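Long-range contacts in methionine gamma-lyase (Trichomonas vaginalis, PDB 1E5E), which belongs to the Cys/Met metabolism family of pyridoxal-phosphate-dependent enzymes, with the aspartate aminotransferase-like fold, and assembles as a tetramer: residues A[105-113]-A[157-165]; A[166-174]-A[193-201]. All coordinates share one frame; numbering follows the deposited sequence. Where two conformers were deposited one is given.

Interaction 1 of 2, residues A[105-113]-A[157-165]. With PPJ (N-(hydroxy{3-hydroxy-2-methyl-5-[(phosphonooxy)methyl]pyridin-4-yl}methyl)norvaline), chain C.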
ATOM      1  N   ILE A 105      -8.122 -24.361 -31.367  1.00 21.20           N
ATOM      2  CA  ILE A 105      -6.947 -24.231 -32.227  1.00 21.17           C
ATOM      3  C   ILE A 105      -6.057 -23.103 -31.683  1.00 21.18           C
ATOM      4  O   ILE A 105      -6.482 -21.967 -31.460  1.00 20.51           O
ATOM      5  CB  ILE A 105      -7.335 -23.896 -33.678  1.00 21.95           C
ATOM      6  CG1 ILE A 105      -8.169 -25.038 -34.271  1.00 21.97           C
ATOM      7  CG2 ILE A 105      -6.098 -23.626 -34.550  1.00 21.34           C
ATOM      8  CD1 ILE A 105      -8.884 -24.665 -35.567  1.00 20.58           C
ATOM      9  N   SER A 106      -4.782 -23.419 -31.509  1.00 21.11           N
ATOM     10  CA  SER A 106      -3.818 -22.443 -31.071  1.00 23.02           C
ATOM     11  C   SER A 106      -2.545 -22.396 -31.911  1.00 23.46           C
ATOM     12  O   SER A 106      -2.065 -23.398 -32.447  1.00 22.38           O
ATOM     13  CB  SER A 106      -3.346 -22.823 -29.656  1.00 23.65           C
ATOM     14  OG  SER A 106      -2.319 -21.934 -29.238  1.00 23.69           O
ATOM     15  N   ASP A 107      -1.964 -21.198 -31.926  1.00 23.50           N
ATOM     16  CA  ASP A 107      -0.681 -21.078 -32.622  1.00 22.94           C
ATOM     17  C   ASP A 107       0.219 -21.901 -31.706  1.00 23.84           C
ATOM     18  O   ASP A 107      -0.022 -21.893 -30.487  1.00 23.00           O
ATOM     19  CB  ASP A 107      -0.137 -19.688 -32.779  1.00 24.04           C
ATOM     20  CG  ASP A 107       1.059 -19.628 -33.729  1.00 24.13           C
ATOM     21  OD1 ASP A 107       2.185 -19.898 -33.255  1.00 24.48           O
ATOM     22  OD2 ASP A 107       0.841 -19.319 -34.923  1.00 24.68           O
ATOM     23  N   GLU A 108       1.167 -22.595 -32.297  1.00 23.15           N
ATOM     24  CA  GLU A 108       2.125 -23.353 -31.504  1.00 24.37           C
ATOM     25  C   GLU A 108       3.163 -22.473 -30.856  1.00 23.23           C
ATOM     26  O   GLU A 108       3.861 -22.994 -29.979  1.00 23.96           O
ATOM     27  CB  GLU A 108       2.867 -24.351 -32.434  1.00 27.38           C
ATOM     28  CG  GLU A 108       3.674 -23.670 -33.526  1.00 29.57           C
ATOM     29  CD  GLU A 108       4.410 -24.633 -34.466  1.00 31.42           C
ATOM     30  OE1 GLU A 108       5.019 -25.656 -34.081  1.00 31.51           O
ATOM     31  OE2 GLU A 108       4.511 -24.263 -35.649  1.00 31.55           O
ATOM     32  N   CYS A 109       3.392 -21.238 -31.330  1.00 22.26           N
ATOM     33  CA  CYS A 109       4.416 -20.460 -30.621  1.00 22.69           C
ATOM     34  C   CYS A 109       3.739 -19.535 -29.612  1.00 22.19           C
ATOM     35  O   CYS A 109       3.330 -18.418 -30.002  1.00 22.40           O
ATOM     36  CB  CYS A 109       5.317 -19.641 -31.543  1.00 24.38           C
ATOM     37  SG  CYS A 109       6.728 -18.896 -30.671  1.00 25.84           S
ATOM     38  N   LEU A 110       3.670 -19.951 -28.372  1.00 21.62           N
ATOM     39  CA  LEU A 110       3.056 -19.201 -27.299  1.00 21.88           C
ATOM     40  C   LEU A 110       4.038 -19.101 -26.122  1.00 21.10           C
ATOM     41  O   LEU A 110       5.034 -19.834 -25.958  1.00 19.35           O
ATOM     42  CB  LEU A 110       1.869 -19.974 -26.718  1.00 22.28           C
ATOM     43  CG  LEU A 110       0.761 -20.512 -27.606  1.00 21.72           C
ATOM     44  CD1 LEU A 110      -0.273 -21.297 -26.826  1.00 22.15           C
ATOM     45  CD2 LEU A 110       0.106 -19.332 -28.349  1.00 21.21           C
ATOM     46  N   TYR A 111       3.615 -18.190 -25.260  1.00 20.44           N
ATOM     47  CA  TYR A 111       4.274 -18.159 -23.939  1.00 21.41           C
ATOM     48  C   TYR A 111       4.291 -19.567 -23.364  1.00 19.65           C
ATOM     49  O   TYR A 111       3.274 -20.249 -23.366  1.00 20.14           O
ATOM     50  CB  TYR A 111       3.490 -17.207 -23.037  1.00 19.55           C
ATOM     51  CG  TYR A 111       4.019 -17.174 -21.636  1.00 22.74           C
ATOM     52  CD1 TYR A 111       5.389 -17.033 -21.386  1.00 24.51           C
ATOM     53  CD2 TYR A 111       3.162 -17.285 -20.558  1.00 22.46           C
ATOM     54  CE1 TYR A 111       5.871 -16.992 -20.105  1.00 24.64           C
ATOM     55  CE2 TYR A 111       3.622 -17.226 -19.254  1.00 24.02           C
ATOM     56  CZ  TYR A 111       4.974 -17.084 -19.038  1.00 25.46           C
ATOM     57  OH  TYR A 111       5.411 -17.018 -17.725  1.00 24.05           O
ATOM     58  N   GLY A 112       5.384 -19.975 -22.748  1.00 20.96           N
ATOM     59  CA  GLY A 112       5.450 -21.312 -22.178  1.00 21.54           C
ATOM     60  C   GLY A 112       4.277 -21.766 -21.324  1.00 22.48           C
ATOM     61  O   GLY A 112       3.727 -22.856 -21.581  1.00 21.09           O
ATOM     62  N   CYS A 113       3.850 -20.983 -20.329  1.00 21.65           N
ATOM     63  CA  CYS A 113       2.766 -21.407 -19.455  1.00 22.43           C
ATOM     64  C   CYS A 113       1.451 -21.499 -20.180  1.00 21.11           C
ATOM     65  O   CYS A 113       0.669 -22.393 -19.845  1.00 22.90           O
ATOM     66  CB  CYS A 113       2.693 -20.539 -18.157  1.00 22.92           C
ATOM     67  SG  CYS A 113       4.302 -20.035 -17.478  0.50 22.05           S
ATOM     68  N   ALA A 157       4.829 -13.187 -31.479  1.00 21.11           N
ATOM     69  CA  ALA A 157       4.851 -14.322 -30.574  1.00 23.48           C
ATOM     70  C   ALA A 157       5.983 -14.359 -29.551  1.00 24.26           C
ATOM     71  O   ALA A 157       7.115 -13.919 -29.764  1.00 25.12           O
ATOM     72  CB  ALA A 157       4.964 -15.646 -31.362  1.00 23.79           C
ATOM     73  N   ASN A 158       5.653 -14.918 -28.388  1.00 23.00           N
ATOM     74  CA  ASN A 158       6.617 -15.033 -27.288  1.00 22.94           C
ATOM     75  C   ASN A 158       7.238 -16.407 -27.396  1.00 22.54           C
ATOM     76  O   ASN A 158       6.482 -17.368 -27.244  1.00 23.32           O
ATOM     77  CB  ASN A 158       5.871 -14.857 -25.958  1.00 22.23           C
ATOM     78  CG  ASN A 158       6.794 -14.936 -24.754  1.00 23.14           C
ATOM     79  OD1 ASN A 158       8.018 -15.116 -24.903  1.00 21.95           O
ATOM     80  ND2 ASN A 158       6.213 -14.748 -23.564  1.00 21.24           N
ATOM     81  N   PRO A 159       8.518 -16.527 -27.671  1.00 23.03           N
ATOM     82  CA  PRO A 159       9.453 -15.432 -27.748  1.00 23.79           C
ATOM     83  C   PRO A 159      10.082 -15.138 -29.100  1.00 24.48           C
ATOM     84  O   PRO A 159      10.955 -14.263 -29.180  1.00 26.02           O
ATOM     85  CB  PRO A 159      10.547 -16.029 -26.838  1.00 21.80           C
ATOM     86  CG  PRO A 159      10.659 -17.440 -27.339  1.00 23.02           C
ATOM     87  CD  PRO A 159       9.250 -17.835 -27.757  1.00 23.62           C
ATOM     88  N   THR A 160       9.688 -15.812 -30.164  1.00 22.63           N
ATOM     89  CA  THR A 160      10.326 -15.582 -31.478  1.00 22.85           C
ATOM     90  C   THR A 160       9.969 -14.294 -32.202  1.00 22.74           C
ATOM     91  O   THR A 160      10.690 -13.829 -33.098  1.00 21.54           O
ATOM     92  CB  THR A 160      10.021 -16.788 -32.374  1.00 22.06           C
ATOM     93  OG1 THR A 160       8.618 -16.752 -32.655  1.00 22.87           O
ATOM     94  CG2 THR A 160      10.308 -18.103 -31.606  1.00 22.51           C
ATOM     95  N   LEU A 161       8.901 -13.601 -31.803  1.00 20.62           N
ATOM     96  CA  LEU A 161       8.371 -12.398 -32.364  1.00 20.48           C
ATOM     97  C   LEU A 161       7.811 -12.644 -33.770  1.00 22.21           C
ATOM     98  O   LEU A 161       7.636 -11.744 -34.590  1.00 21.54           O
ATOM     99  CB  LEU A 161       9.363 -11.225 -32.372  1.00 20.06           C
ATOM    100  CG  LEU A 161      10.083 -10.971 -31.028  1.00 19.99           C
ATOM    101  CD1 LEU A 161      11.016  -9.770 -31.105  1.00 18.87           C
ATOM    102  CD2 LEU A 161       9.055 -10.833 -29.900  1.00 18.31           C
ATOM    103  N   LYS A 162       7.336 -13.878 -33.992  1.00 22.83           N
ATOM    104  CA  LYS A 162       6.727 -14.234 -35.270  1.00 21.82           C
ATOM    105  C   LYS A 162       5.492 -13.345 -35.464  1.00 23.30           C
ATOM    106  O   LYS A 162       4.748 -13.159 -34.497  1.00 26.27           O
ATOM    107  CB  LYS A 162       6.370 -15.696 -35.398  1.00 23.19           C
ATOM    108  CG  LYS A 162       5.461 -16.102 -36.551  1.00 23.47           C
ATOM    109  CD  LYS A 162       5.140 -17.601 -36.471  1.00 23.76           C
ATOM    110  CE  LYS A 162       4.258 -17.968 -35.284  1.00 24.93           C
ATOM    111  NZ  LYS A 162       3.706 -19.374 -35.530  1.00 23.16           N
ATOM    112  N   ILE A 163       5.304 -12.805 -36.664  1.00 21.23           N
ATOM    113  CA  ILE A 163       4.137 -11.969 -36.876  1.00 21.70           C
ATOM    114  C   ILE A 163       2.992 -12.776 -37.447  1.00 22.05           C
ATOM    115  O   ILE A 163       3.239 -13.607 -38.302  1.00 23.08           O
ATOM    116  CB  ILE A 163       4.451 -10.816 -37.883  1.00 20.88           C
ATOM    117  CG1 ILE A 163       5.669 -10.046 -37.376  1.00 20.67           C
ATOM    118  CG2 ILE A 163       3.250  -9.921 -38.113  1.00 18.87           C
ATOM    119  CD1 ILE A 163       5.478  -9.323 -36.067  1.00 19.44           C
ATOM    120  N   ILE A 164       1.765 -12.547 -37.008  1.00 22.15           N
ATOM    121  CA  ILE A 164       0.644 -13.303 -37.546  1.00 21.14           C
ATOM    122  C   ILE A 164      -0.302 -12.308 -38.178  1.00 22.21           C
ATOM    123  O   ILE A 164      -0.613 -11.288 -37.567  1.00 22.73           O
ATOM    124  CB  ILE A 164      -0.071 -14.137 -36.491  1.00 23.24           C
ATOM    125  CG1 ILE A 164       0.864 -15.246 -35.959  1.00 21.55           C
ATOM    126  CG2 ILE A 164      -1.392 -14.721 -37.043  1.00 21.00           C
ATOM    127  CD1 ILE A 164       0.377 -15.687 -34.596  1.00 21.29           C
ATOM    128  N   ASP A 165      -0.737 -12.587 -39.394  1.00 23.55           N
ATOM    129  CA  ASP A 165      -1.741 -11.796 -40.085  1.00 24.08           C
ATOM    130  C   ASP A 165      -3.111 -12.089 -39.477  1.00 24.57           C
ATOM    131  O   ASP A 165      -3.795 -13.055 -39.796  1.00 25.22           O
ATOM    132  CB  ASP A 165      -1.713 -12.140 -41.583  1.00 25.60           C
ATOM    133  CG  ASP A 165      -2.724 -11.327 -42.351  1.00 26.42           C
ATOM    134  OD1 ASP A 165      -3.708 -10.794 -41.810  1.00 26.37           O
ATOM    135  OD2 ASP A 165      -2.542 -11.246 -43.580  1.00 29.68           O
TER
HETATM  136  N1  PPJ C 405       0.829 -13.826 -21.894  1.00 20.73           N
HETATM  137  C2  PPJ C 405       2.054 -13.457 -22.324  1.00 20.37           C
HETATM  138  C6  PPJ C 405       0.656 -14.366 -20.655  1.00 21.63           C
HETATM  139  C2A PPJ C 405       2.431 -13.303 -23.668  1.00 18.06           C
HETATM  140  C3  PPJ C 405       3.081 -13.494 -21.358  1.00 20.07           C
HETATM  141  O3  PPJ C 405       4.279 -13.268 -21.828  1.00 18.32           O
HETATM  142  C4  PPJ C 405       2.865 -13.848 -20.023  1.00 20.86           C
HETATM  143  C4A PPJ C 405       3.983 -13.858 -19.136  1.00 22.62           C
HETATM  144  C5  PPJ C 405       1.629 -14.369 -19.643  1.00 21.06           C
HETATM  145  N   PPJ C 405       5.256 -14.026 -19.540  1.00 21.88           N
HETATM  146  C5A PPJ C 405       1.231 -14.605 -18.287  1.00 19.42           C
HETATM  147  OP4 PPJ C 405       1.026 -13.472 -17.701  1.00 19.64           O
HETATM  148  P   PPJ C 405       1.285 -13.530 -16.131  1.00 17.93           P
HETATM  149  OP1 PPJ C 405       0.876 -12.083 -15.602  1.00 18.71           O
HETATM  150  OP2 PPJ C 405       2.790 -13.847 -15.874  1.00 18.37           O
HETATM  151  OP3 PPJ C 405       0.383 -14.635 -15.424  1.00 18.41           O
HETATM  152  CA  PPJ C 405       6.347 -13.948 -18.727  1.00 22.87           C
HETATM  153  CB  PPJ C 405       6.386 -14.606 -17.412  1.00 22.76           C
HETATM  154  C   PPJ C 405       7.584 -14.103 -19.423  1.00 21.53           C
HETATM  155  CG  PPJ C 405       6.407 -16.083 -17.260  1.00 24.27           C
HETATM  156  CD  PPJ C 405       7.769 -16.504 -16.968  1.00 23.92           C
HETATM  157  O   PPJ C 405       7.531 -14.364 -20.680  1.00 21.82           O
HETATM  158  OXT PPJ C 405       8.683 -13.550 -18.986  1.00 23.08           O
HETATM  159  O   HOH W   1       5.951 -21.446 -35.457  1.00 34.42           O

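Interaction 2 of 2, residues A[166-174]-A[193-201]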
ATOM      1  N   MET A 166      -3.516 -11.211 -38.563  1.00 23.15           N
ATOM      2  CA  MET A 166      -4.742 -11.332 -37.792  1.00 22.80           C
ATOM      3  C   MET A 166      -6.006 -11.249 -38.642  1.00 23.29           C
ATOM      4  O   MET A 166      -6.926 -12.041 -38.407  1.00 22.33           O
ATOM      5  CB  MET A 166      -4.831 -10.242 -36.698  1.00 20.83           C
ATOM      6  CG  MET A 166      -3.796 -10.446 -35.601  1.00 19.43           C
ATOM      7  SD  MET A 166      -3.996  -9.399 -34.149  1.00 16.76           S
ATOM      8  CE  MET A 166      -3.483  -7.825 -34.796  1.00 13.09           C
ATOM      9  N   GLU A 167      -6.022 -10.309 -39.581  1.00 23.10           N
ATOM     10  CA  GLU A 167      -7.217 -10.239 -40.424  1.00 26.53           C
ATOM     11  C   GLU A 167      -7.475 -11.573 -41.148  1.00 26.42           C
ATOM     12  O   GLU A 167      -8.604 -12.068 -41.156  1.00 23.17           O
ATOM     13  CB  GLU A 167      -7.131  -9.122 -41.437  1.00 27.85           C
ATOM     14  CG  GLU A 167      -8.471  -8.928 -42.132  1.00 32.33           C
ATOM     15  CD  GLU A 167      -8.523  -7.601 -42.841  1.00 36.43           C
ATOM     16  OE1 GLU A 167      -7.552  -6.803 -42.798  1.00 38.33           O
ATOM     17  OE2 GLU A 167      -9.588  -7.316 -43.417  1.00 39.35           O
ATOM     18  N   ARG A 168      -6.399 -12.167 -41.660  1.00 26.72           N
ATOM     19  CA  ARG A 168      -6.486 -13.436 -42.335  1.00 27.69           C
ATOM     20  C   ARG A 168      -6.964 -14.563 -41.432  1.00 26.40           C
ATOM     21  O   ARG A 168      -7.836 -15.330 -41.856  1.00 24.67           O
ATOM     22  CB  ARG A 168      -5.158 -13.925 -42.943  1.00 31.11           C
ATOM     23  CG  ARG A 168      -5.511 -14.998 -43.994  1.00 37.23           C
ATOM     24  CD  ARG A 168      -4.297 -15.373 -44.840  1.00 42.72           C
ATOM     25  NE  ARG A 168      -3.337 -16.086 -43.983  1.00 46.47           N
ATOM     26  CZ  ARG A 168      -2.099 -15.582 -43.842  1.00 48.13           C
ATOM     27  NH1 ARG A 168      -1.732 -14.452 -44.456  1.00 48.21           N
ATOM     28  NH2 ARG A 168      -1.272 -16.248 -43.053  1.00 48.19           N
ATOM     29  N   VAL A 169      -6.372 -14.644 -40.237  1.00 23.94           N
ATOM     30  CA  VAL A 169      -6.757 -15.675 -39.301  1.00 21.25           C
ATOM     31  C   VAL A 169      -8.235 -15.485 -38.957  1.00 22.71           C
ATOM     32  O   VAL A 169      -8.971 -16.470 -38.867  1.00 21.93           O
ATOM     33  CB  VAL A 169      -5.862 -15.638 -38.049  1.00 22.51           C
ATOM     34  CG1 VAL A 169      -6.413 -16.460 -36.888  1.00 20.33           C
ATOM     35  CG2 VAL A 169      -4.427 -16.083 -38.370  1.00 21.27           C
ATOM     36  N   CYS A 170      -8.669 -14.252 -38.720  1.00 21.83           N
ATOM     37  CA  CYS A 170     -10.062 -14.041 -38.360  1.00 22.87           C
ATOM     38  C   CYS A 170     -11.016 -14.435 -39.481  1.00 24.09           C
ATOM     39  O   CYS A 170     -12.037 -15.072 -39.216  1.00 21.61           O
ATOM     40  CB  CYS A 170     -10.302 -12.593 -37.904  1.00 18.82           C
ATOM     41  SG  CYS A 170      -9.498 -12.280 -36.315  1.00 17.91           S
ATOM     42  N   LYS A 171     -10.707 -14.064 -40.727  1.00 25.51           N
ATOM     43  CA  LYS A 171     -11.619 -14.451 -41.825  1.00 28.49           C
ATOM     44  C   LYS A 171     -11.696 -15.965 -41.949  1.00 27.21           C
ATOM     45  O   LYS A 171     -12.784 -16.512 -42.003  1.00 25.61           O
ATOM     46  CB  LYS A 171     -11.202 -13.833 -43.152  1.00 30.71           C
ATOM     47  CG  LYS A 171     -11.327 -12.297 -43.096  1.00 35.26           C
ATOM     48  CD  LYS A 171     -10.711 -11.841 -44.416  1.00 39.96           C
ATOM     49  CE  LYS A 171     -10.821 -10.363 -44.714  1.00 42.31           C
ATOM     50  NZ  LYS A 171      -9.790 -10.048 -45.773  1.00 45.61           N
ATOM     51  N   ASP A 172     -10.588 -16.680 -41.834  1.00 26.01           N
ATOM     52  CA  ASP A 172     -10.646 -18.132 -41.812  1.00 27.56           C
ATOM     53  C   ASP A 172     -11.417 -18.710 -40.619  1.00 28.03           C
ATOM     54  O   ASP A 172     -12.228 -19.631 -40.777  1.00 26.73           O
ATOM     55  CB  ASP A 172      -9.208 -18.657 -41.884  1.00 29.29           C
ATOM     56  CG  ASP A 172      -8.593 -18.375 -43.255  1.00 32.56           C
ATOM     57  OD1 ASP A 172      -9.166 -17.814 -44.223  1.00 33.58           O
ATOM     58  OD2 ASP A 172      -7.397 -18.676 -43.371  1.00 33.94           O
ATOM     59  N   ALA A 173     -11.175 -18.231 -39.394  1.00 23.31           N
ATOM     60  CA  ALA A 173     -11.873 -18.752 -38.236  1.00 23.96           C
ATOM     61  C   ALA A 173     -13.365 -18.466 -38.359  1.00 23.62           C
ATOM     62  O   ALA A 173     -14.194 -19.322 -38.064  1.00 22.09           O
ATOM     63  CB  ALA A 173     -11.411 -18.042 -36.941  1.00 21.71           C
ATOM     64  N   HIS A 174     -13.696 -17.239 -38.770  1.00 23.29           N
ATOM     65  CA  HIS A 174     -15.089 -16.852 -38.877  1.00 25.43           C
ATOM     66  C   HIS A 174     -15.752 -17.314 -40.192  1.00 28.66           C
ATOM     67  O   HIS A 174     -16.969 -17.142 -40.324  1.00 27.26           O
ATOM     68  CB  HIS A 174     -15.293 -15.359 -38.724  1.00 25.08           C
ATOM     69  CG  HIS A 174     -14.890 -14.780 -37.397  1.00 26.30           C
ATOM     70  ND1 HIS A 174     -14.235 -13.574 -37.330  1.00 25.17           N
ATOM     71  CD2 HIS A 174     -15.048 -15.212 -36.118  1.00 26.54           C
ATOM     72  CE1 HIS A 174     -14.024 -13.266 -36.052  1.00 25.44           C
ATOM     73  NE2 HIS A 174     -14.475 -14.256 -35.299  1.00 27.48           N
ATOM     74  N   THR A 193      -1.255  -1.875 -30.784  1.00 18.76           N
ATOM     75  CA  THR A 193      -2.273  -2.589 -31.533  1.00 18.73           C
ATOM     76  C   THR A 193      -3.604  -2.691 -30.824  1.00 17.72           C
ATOM     77  O   THR A 193      -3.657  -2.966 -29.629  1.00 15.72           O
ATOM     78  CB  THR A 193      -1.790  -4.047 -31.792  1.00 18.28           C
ATOM     79  OG1 THR A 193      -0.618  -4.028 -32.646  1.00 18.87           O
ATOM     80  CG2 THR A 193      -2.842  -4.815 -32.584  1.00 18.02           C
ATOM     81  N   ASN A 194      -4.677  -2.585 -31.566  1.00 16.40           N
ATOM     82  CA  ASN A 194      -6.033  -2.873 -31.081  1.00 17.22           C
ATOM     83  C   ASN A 194      -6.514  -4.035 -31.947  1.00 18.71           C
ATOM     84  O   ASN A 194      -7.089  -3.871 -33.035  1.00 19.08           O
ATOM     85  CB  ASN A 194      -6.966  -1.673 -31.257  1.00 16.91           C
ATOM     86  CG  ASN A 194      -6.619  -0.527 -30.326  1.00 18.63           C
ATOM     87  OD1 ASN A 194      -6.940   0.642 -30.590  1.00 20.98           O
ATOM     88  ND2 ASN A 194      -5.942  -0.772 -29.199  1.00 13.69           N
ATOM     89  N   PRO A 195      -6.289  -5.279 -31.537  1.00 18.94           N
ATOM     90  CA  PRO A 195      -6.615  -6.428 -32.348  1.00 17.84           C
ATOM     91  C   PRO A 195      -8.056  -6.502 -32.808  1.00 20.26           C
ATOM     92  O   PRO A 195      -8.246  -7.030 -33.930  1.00 17.90           O
ATOM     93  CB  PRO A 195      -6.186  -7.642 -31.533  1.00 17.92           C
ATOM     94  CG  PRO A 195      -5.200  -7.069 -30.528  1.00 17.73           C
ATOM     95  CD  PRO A 195      -5.593  -5.654 -30.273  1.00 16.87           C
ATOM     96  N   VAL A 196      -9.049  -5.941 -32.135  1.00 19.16           N
ATOM     97  CA  VAL A 196     -10.426  -5.953 -32.586  1.00 20.63           C
ATOM     98  C   VAL A 196     -10.568  -5.238 -33.933  1.00 21.97           C
ATOM     99  O   VAL A 196     -11.515  -5.566 -34.634  1.00 20.05           O
ATOM    100  CB  VAL A 196     -11.456  -5.331 -31.622  1.00 21.38           C
ATOM    101  CG1 VAL A 196     -11.407  -6.065 -30.272  1.00 20.72           C
ATOM    102  CG2 VAL A 196     -11.201  -3.831 -31.431  1.00 17.88           C
ATOM    103  N   ASP A 197      -9.675  -4.314 -34.304  1.00 21.56           N
ATOM    104  CA  ASP A 197      -9.690  -3.646 -35.571  1.00 22.83           C
ATOM    105  C   ASP A 197      -9.625  -4.670 -36.724  1.00 22.74           C
ATOM    106  O   ASP A 197      -9.975  -4.358 -37.862  1.00 20.37           O
ATOM    107  CB  ASP A 197      -8.500  -2.706 -35.783  1.00 23.30           C
ATOM    108  CG  ASP A 197      -8.534  -1.445 -34.935  1.00 25.51           C
ATOM    109  OD1 ASP A 197      -9.615  -1.104 -34.419  1.00 25.89           O
ATOM    110  OD2 ASP A 197      -7.464  -0.823 -34.778  1.00 27.03           O
ATOM    111  N   PHE A 198      -9.002  -5.821 -36.496  1.00 21.12           N
ATOM    112  CA  PHE A 198      -8.787  -6.872 -37.461  1.00 22.85           C
ATOM    113  C   PHE A 198      -9.804  -8.003 -37.421  1.00 23.23           C
ATOM    114  O   PHE A 198      -9.667  -8.952 -38.225  1.00 24.20           O
ATOM    115  CB  PHE A 198      -7.342  -7.430 -37.305  1.00 22.47           C
ATOM    116  CG  PHE A 198      -6.410  -6.245 -37.504  1.00 22.79           C
ATOM    117  CD1 PHE A 198      -6.012  -5.804 -38.744  1.00 23.08           C
ATOM    118  CD2 PHE A 198      -5.963  -5.564 -36.388  1.00 22.28           C
ATOM    119  CE1 PHE A 198      -5.176  -4.703 -38.868  1.00 22.85           C
ATOM    120  CE2 PHE A 198      -5.133  -4.472 -36.499  1.00 23.53           C
ATOM    121  CZ  PHE A 198      -4.729  -4.029 -37.741  1.00 24.10           C
ATOM    122  N   GLY A 199     -10.804  -7.922 -36.549  1.00 21.85           N
ATOM    123  CA  GLY A 199     -11.869  -8.895 -36.439  1.00 19.65           C
ATOM    124  C   GLY A 199     -11.726  -9.769 -35.189  1.00 21.30           C
ATOM    125  O   GLY A 199     -12.495 -10.719 -35.001  1.00 19.41           O
ATOM    126  N   VAL A 200     -10.698  -9.561 -34.365  1.00 20.44           N
ATOM    127  CA  VAL A 200     -10.487 -10.406 -33.171  1.00 18.78           C
ATOM    128  C   VAL A 200     -11.657 -10.273 -32.215  1.00 18.14           C
ATOM    129  O   VAL A 200     -12.185  -9.167 -32.114  1.00 18.04           O
ATOM    130  CB  VAL A 200      -9.134 -10.101 -32.504  1.00 19.80           C
ATOM    131  CG1 VAL A 200      -8.979 -10.689 -31.104  1.00 17.03           C
ATOM    132  CG2 VAL A 200      -8.006 -10.633 -33.388  1.00 17.61           C
ATOM    133  N   ASP A 201     -12.103 -11.311 -31.493  1.00 16.55           N
ATOM    134  CA  ASP A 201     -13.285 -11.122 -30.638  1.00 17.03           C
ATOM    135  C   ASP A 201     -12.899 -10.721 -29.206  1.00 18.03           C
ATOM    136  O   ASP A 201     -13.641 -10.008 -28.538  1.00 17.15           O
ATOM    137  CB  ASP A 201     -13.981 -12.507 -30.630  1.00 16.52           C
ATOM    138  CG  ASP A 201     -14.473 -12.858 -32.030  1.00 19.05           C
ATOM    139  OD1 ASP A 201     -15.329 -12.071 -32.493  1.00 18.84           O
ATOM    140  OD2 ASP A 201     -14.070 -13.853 -32.676  1.00 17.76           O
TER

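Interaction 1 of 2, residues A[105-113]-A[157-165]
K162 and D107 form a salt bridge between the loop 157-165 and the end of strand 103-107, its D107 end buried and its K162 end only partly so. The ammonium NZ of K162 donates at 2.8 Å to D107 OD1, which accepts with its syn lone pair, while the bond to OD2 is weak. D107 OD1 also accepts from the backbone N of C109 at 2.6 Å, on the anti side of the carboxylate; this closes an Asx turn that starts the chain away from the strand. Two donors thus grip one oxygen, and T134 OG1 is bonded to the other. Aspartate suits the place because its short side chain, with CG anti to the backbone N (chi1 -169°), serves turn and lysine at once. K162 needs its length, bent at chi3, to reach across; NZ is also bonded to N133 OD1 and to a water that donates to E108 OE2.

Farther along, N158 enters the ligand pocket. Its ND2 donates to PPJ O at 3.2 Å with an N-H...acceptor angle of 163°, and weakly to PPJ O3, whereas OD1 is bonded to R373. The N158 amide runs alongside the Y111 side chain, the two planes only 15° apart. Y111 OH is joined covalently to PPJ CG at 1.4 Å and is also bonded to R58 of the second subunit. PPJ N lies over one face of the Y111 ring, offset toward its rim.

The buried C109 side chain packs between these polar regions, SG touching A157 CB at 3.8 Å and P159 CD at 4.0 Å, the proline following a cis peptide bond. I164 CD1 meets D107 OD2 at 3.7 Å. So many donors around a buried carboxylate would probably favour the charged form of D107.

Interaction 2 of 2, residues A[166-174]-A[193-201]
M166 and F198 meet where helix 166-174, the crossover helix of a beta-alpha-beta unit between the neighbouring parallel strands 148-154 and 180-184, packs on the loop that leads into strand 202-206. M166 CB points toward that loop and lies 3.8 Å from F198 CB. Beyond CG, the sulfur SD passes P195 CB at 3.8 Å, with V200 CG2 a little farther away. The chain then bends at chi3 (-73°), which places the methyl CE between F198 and T193. CE approaches F198 CD2 obliquely at 3.7 Å and meets T193 CG2 tip to tip. An unbranched, flexible methionine suits this place, since it must thread between a proline, a ring and a methyl group. T193 keeps its hydroxyl for Q304 O and offers its methyl to the contact.

One turn on, C170 is small enough to let the backbone of the loop come close: SG is 3.5 Å from G199 C and also touches V200 CG2. At the backbone angles of G199 (phi 107°, psi near zero) a CB would be jammed against the carbonyl O of F198, which by itself calls for glycine; it would also come tight against C170 CB. On the outer side, E167 CA makes a CH...O contact with F198 O, and E167 CB lies at the edge of the F198 ring.

One further turn along, H174 NE2 donates to D201 OD2 at 2.7 Å, almost exactly in the ring plane and onto the syn lone pair. The carboxylate is turned 66° from the imidazole. OD2 also accepts from the backbone N of V181, so the bond links H174 to strand 180-184, and an aspartate so placed would tend to hold the imidazole's orientation. Beside it H174 CE1, at the ring edge, approaches G199 O at 3.2 Å.

Overall arrangement
From the N terminus the chain first lays down strand 103-107 and the turn 108-111, runs through helix 112-124 and strands 128-132 and 148-154, and returns at 157-165 to close interaction 1. Helix 166-174 begins at once, and after strand 180-184 the loop 193-201 folds back on it to close interaction 2. The loops follow in series; neither encloses nor crosses the other. Their centres are 15 Å apart, yet I164 CG2 packs on V169 CG2 at 3.6 Å. Q304 bonds to I164 O, M166 N and T193 OG1. Interaction 1 ties the pocket loops bearing Y111 and N158 to the end of strand 103-107; interaction 2 ties helix 166-174 to the loop before strand 202-206.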